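Local coordinates for Lmo0812 protein (Listeria monocytogenes serovar 1/2a, PDB 4YF1) that is a putative pyrophosphohydrolase of the HD-domain superfamily, possibly acting on guanosine-3',5'-bis(diphosphate), at residues 39-42 / 43-46; 48-51 / 52-56. All coordinates share one frame; numbering follows the deposited sequence.

Interaction 1. Residues 39-42 / 43-46; sequences VARI and LRRA
The carbonyl oxygens of V39, A40 and R41 accept hydrogen bonds from the amides of L43, R44 and R45, three successive i to i+4 bonds of the last turns of helix 35-45; the shortest two, R44 N to A40 O and R45 N to R41 O, are both 2.9 Å. A fourth, A46 N to I42 O, is weak at 3.2 Å, its N-H angle down to 128° as the chain leaves the helix. On the outer surface R41 and R45 run side by side and point the same way, and their guanidinium groups form an offset, nearly parallel stack: planes 9° apart, centres 4.4 Å apart. R41 is extended from CG to NE. In R45 the extended chi2 carries CD over the centre of the R41 group, and the bend at chi3 (64°) then turns NE to 3.4 Å from R41 NH2. Both nitrogens are donors and do not bond to each other, and the two like charges probably oppose the stacking to some extent. Helix 35-45 belongs to the all-helical HD-domain fold, and here it divides into a charged outer surface and an apolar inner one. On the inner side V39 CG1 meets L43 CD1 at 4.0 Å, two branches lying alongside each other, and both side chains continue onto A119 of helix 111-132. R44, bent at chi3, folds back along its own helix until NH1 is 3.5 Å from R41 CA, with A40 O off-centre over one guanidinium face. At the subunit interface its NH2 makes a long, weak ion pair with E50 of the second subunit.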
loop_
_atom_site.group_PDB
_atom_site.type_symbol
_atom_site.label_atom_id
_atom_site.label_comp_id
_atom_site.label_asym_id
_atom_site.label_seq_id
_atom_site.Cartn_x
_atom_site.Cartn_y
_atom_site.Cartn_z
ATOM N N VAL A 39 -1.354 9.132 3.300
ATOM C CA VAL A 39 -1.344 8.619 4.676
ATOM C C VAL A 39 -0.069 7.730 4.821
ATOM O O VAL A 39 0.643 7.822 5.801
ATOM C CB VAL A 39 -2.627 7.812 4.985
ATOM C CG1 VAL A 39 -2.479 6.979 6.227
ATOM C CG2 VAL A 39 -3.834 8.738 5.088
ATOM N N ALA A 40 0.203 6.917 3.815
ATOM C CA ALA A 40 1.427 6.040 3.871
ATOM C C ALA A 40 2.708 6.881 3.993
ATOM O O ALA A 40 3.625 6.528 4.722
ATOM C CB ALA A 40 1.482 5.139 2.641
ATOM N N ARG A 41 2.765 8.004 3.277
ATOM C CA ARG A 41 3.883 8.926 3.375
ATOM C C ARG A 41 4.058 9.523 4.770
ATOM O O ARG A 41 5.188 9.611 5.286
ATOM C CB ARG A 41 3.762 10.037 2.310
ATOM C CG ARG A 41 4.766 11.157 2.423
ATOM C CD ARG A 41 4.664 12.187 1.303
ATOM N NE ARG A 41 5.534 13.310 1.598
ATOM C CZ ARG A 41 5.257 14.261 2.484
ATOM N NH1 ARG A 41 4.053 14.303 3.102
ATOM N NH2 ARG A 41 6.144 15.224 2.701
ATOM N N ILE A 42 2.968 9.978 5.380
ATOM C CA ILE A 42 3.018 10.516 6.740
ATOM C C ILE A 42 3.594 9.450 7.698
ATOM O O ILE A 42 4.457 9.723 8.475
ATOM C CB ILE A 42 1.623 10.931 7.205
ATOM C CG1 ILE A 42 1.167 12.177 6.427
ATOM C CG2 ILE A 42 1.626 11.218 8.686
ATOM C CD1 ILE A 42 -0.329 12.414 6.437
ATOM N N LEU A 43 3.122 8.239 7.580
ATOM C CA LEU A 43 3.597 7.153 8.468
ATOM C C LEU A 43 5.072 6.776 8.223
ATOM O O LEU A 43 5.812 6.554 9.190
ATOM C CB LEU A 43 2.689 5.938 8.342
ATOM C CG LEU A 43 1.251 6.173 8.869
ATOM C CD1 LEU A 43 0.287 5.118 8.358
ATOM C CD2 LEU A 43 1.232 6.201 10.394
ATOM N N ARG A 44 5.473 6.743 6.953
ATOM C CA ARG A 44 6.860 6.381 6.573
ATOM C C ARG A 44 7.795 7.442 7.086
ATOM O O ARG A 44 8.820 7.145 7.722
ATOM C CB ARG A 44 6.977 6.198 5.042
ATOM C CG ARG A 44 8.401 6.003 4.524
ATOM C CD ARG A 44 8.484 5.703 3.035
ATOM N NE ARG A 44 7.590 6.548 2.222
ATOM C CZ ARG A 44 6.419 6.173 1.724
ATOM N NH1 ARG A 44 5.695 7.036 0.990
ATOM N NH2 ARG A 44 5.920 4.964 1.981
ATOM N N ARG A 45 7.428 8.705 6.868
ATOM C CA ARG A 45 8.261 9.797 7.318
ATOM C C ARG A 45 8.385 9.871 8.825
ATOM O O ARG A 45 9.335 10.473 9.333
ATOM C CB ARG A 45 7.737 11.137 6.752
ATOM C CG ARG A 45 8.035 11.289 5.268
ATOM C CD ARG A 45 7.324 12.509 4.736
ATOM N NE ARG A 45 7.802 13.751 5.338
ATOM C CZ ARG A 45 8.904 14.414 4.958
ATOM N NH1 ARG A 45 9.726 13.936 4.017
ATOM N NH2 ARG A 45 9.215 15.563 5.564
ATOM N N ALA A 46 7.432 9.283 9.546
ATOM C CA ALA A 46 7.464 9.313 11.005
ATOM C C ALA A 46 8.316 8.140 11.527
ATOM O O ALA A 46 8.432 7.985 12.701
ATOM C CB ALA A 46 6.072 9.220 11.596
#

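Interaction 2. Residues 48-51 / 52-56; sequences FREE and VVVAG
V52 lies between F48 and R49, one methyl branch meeting each, in the first turn of helix 50-64. CG1, anti to the backbone N (chi1 176°), lies 3.8 Å from F48 CB and 4.0 Å from F48 CG, the two side chains meeting at a slant. The phenyl ring then leads away from the helix, to L111 and A115 of helix 111-132. CG2 faces R49 instead, whose extended chain passes at about a right angle and brings its CG to 4.0 Å. R49 is the N-cap residue, and its carbonyl oxygen is the first acceptor of the helix, taking a straight bond from V53 N (3.1 Å, N-H angle 164°) and a weak, bent one from V52 N. Its chi1 of 66° sets CG between the backbone N and the carbonyl carbon, and the guanidinium ends with E51 CB over one face, 3.9 Å above the plane. The salt bridge from R49 NH1 to E51 OE1 is long at 3.7 Å, and the stronger partners are E112 and E79. The E50 side chain crosses V53 obliquely, with OE1 4.2 Å from V53 CG1, while OE2 forms a salt bridge with R44 of the second subunit. Two acidic residues in the first turn of a helix would be expected to interact favourably with its dipole. With R49 turned to its own subunit and E50 to the other, the charges at this helix start probably help to fix both the packing of the fold and the pairing of subunits.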
loop_
_atom_site.group_PDB
_atom_site.type_symbol
_atom_site.label_atom_id
_atom_site.label_comp_id
_atom_site.label_asym_id
_atom_site.label_seq_id
_atom_site.Cartn_x
_atom_site.Cartn_y
_atom_site.Cartn_z
ATOM N N PHE A 48 7.695 4.753 10.992
ATOM C CA PHE A 48 6.979 3.490 11.239
ATOM C C PHE A 48 7.372 2.383 10.275
ATOM O O PHE A 48 7.708 2.639 9.115
ATOM C CB PHE A 48 5.454 3.698 11.265
ATOM C CG PHE A 48 4.999 4.457 12.466
ATOM C CD1 PHE A 48 4.875 3.812 13.688
ATOM C CD2 PHE A 48 4.697 5.827 12.391
ATOM C CE1 PHE A 48 4.504 4.514 14.826
ATOM C CE2 PHE A 48 4.326 6.527 13.523
ATOM C CZ PHE A 48 4.232 5.877 14.736
ATOM N N ARG A 49 7.343 1.144 10.774
ATOM C CA ARG A 49 7.729 -0.004 9.974
ATOM C C ARG A 49 6.762 -0.236 8.839
ATOM O O ARG A 49 5.625 0.286 8.838
ATOM C CB ARG A 49 7.847 -1.268 10.843
ATOM C CG ARG A 49 6.555 -1.765 11.447
ATOM C CD ARG A 49 6.792 -2.752 12.580
ATOM N NE ARG A 49 5.556 -3.063 13.294
ATOM C CZ ARG A 49 4.888 -4.215 13.270
ATOM N NH1 ARG A 49 5.354 -5.315 12.646
ATOM N NH2 ARG A 49 3.768 -4.305 13.971
ATOM N N GLU A 50 7.198 -1.059 7.898
ATOM C CA GLU A 50 6.452 -1.344 6.681
ATOM C C GLU A 50 5.030 -1.876 6.927
ATOM O O GLU A 50 4.073 -1.442 6.255
ATOM C CB GLU A 50 7.235 -2.318 5.782
ATOM C CG GLU A 50 6.862 -2.189 4.318
ATOM C CD GLU A 50 7.262 -0.828 3.740
ATOM O OE1 GLU A 50 6.426 -0.183 3.051
ATOM O OE2 GLU A 50 8.410 -0.388 4.024
ATOM N N GLU A 51 4.878 -2.783 7.897
ATOM C CA GLU A 51 3.548 -3.309 8.208
ATOM C C GLU A 51 2.546 -2.179 8.557
ATOM O O GLU A 51 1.364 -2.257 8.213
ATOM C CB GLU A 51 3.578 -4.295 9.363
ATOM C CG GLU A 51 4.294 -5.625 9.080
ATOM C CD GLU A 51 5.802 -5.558 9.066
ATOM O OE1 GLU A 51 6.414 -4.461 9.187
ATOM O OE2 GLU A 51 6.408 -6.661 8.941
ATOM N N VAL A 52 3.031 -1.164 9.267
ATOM C CA VAL A 52 2.191 -0.029 9.671
ATOM C C VAL A 52 1.862 0.839 8.468
ATOM O O VAL A 52 0.727 1.276 8.304
ATOM C CB VAL A 52 2.862 0.822 10.785
ATOM C CG1 VAL A 52 2.035 2.055 11.140
ATOM C CG2 VAL A 52 3.054 0.004 12.054
ATOM N N VAL A 53 2.868 1.126 7.651
ATOM C CA VAL A 53 2.670 1.929 6.459
ATOM C C VAL A 53 1.619 1.298 5.537
ATOM O O VAL A 53 0.715 1.984 5.026
ATOM C CB VAL A 53 3.991 2.149 5.714
ATOM C CG1 VAL A 53 3.742 2.749 4.339
ATOM C CG2 VAL A 53 4.911 3.019 6.544
ATOM N N VAL A 54 1.735 -0.007 5.335
ATOM C CA VAL A 54 0.804 -0.732 4.478
ATOM C C VAL A 54 -0.586 -0.785 5.068
ATOM O O VAL A 54 -1.565 -0.702 4.327
ATOM C CB VAL A 54 1.323 -2.139 4.148
ATOM C CG1 VAL A 54 0.268 -2.959 3.416
ATOM C CG2 VAL A 54 2.577 -2.019 3.291
ATOM N N ALA A 55 -0.685 -0.928 6.395
ATOM C CA ALA A 55 -2.005 -0.918 7.029
ATOM C C ALA A 55 -2.659 0.433 6.756
ATOM O O ALA A 55 -3.860 0.495 6.514
ATOM C CB ALA A 55 -1.910 -1.173 8.524
ATOM N N GLY A 56 -1.867 1.515 6.777
ATOM C CA GLY A 56 -2.435 2.854 6.493
ATOM C C GLY A 56 -2.929 2.943 5.059
ATOM O O GLY A 56 -3.992 3.517 4.760
#

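In the fold
Read from the N terminus, the two contacts illustrate a helix end followed by a helix start. Interaction 1 closes the final turns of helix 35-45; interaction 2 opens helix 50-64 a short turn later. They stand in series, neither nested nor crossed, and each closes only local helical turns. Their centres are 8 Å apart, and they meet directly: L43 O and F48 N, 3.2 Å apart, probably hydrogen-bond across the turn, while A40 CB packs on V53 CG1. Together they join the helical hairpin to helix 111-132; interaction 1 also touches helix 172-184, and interaction 2 touches helix 78-87. Both contribute to the interface with the second subunit.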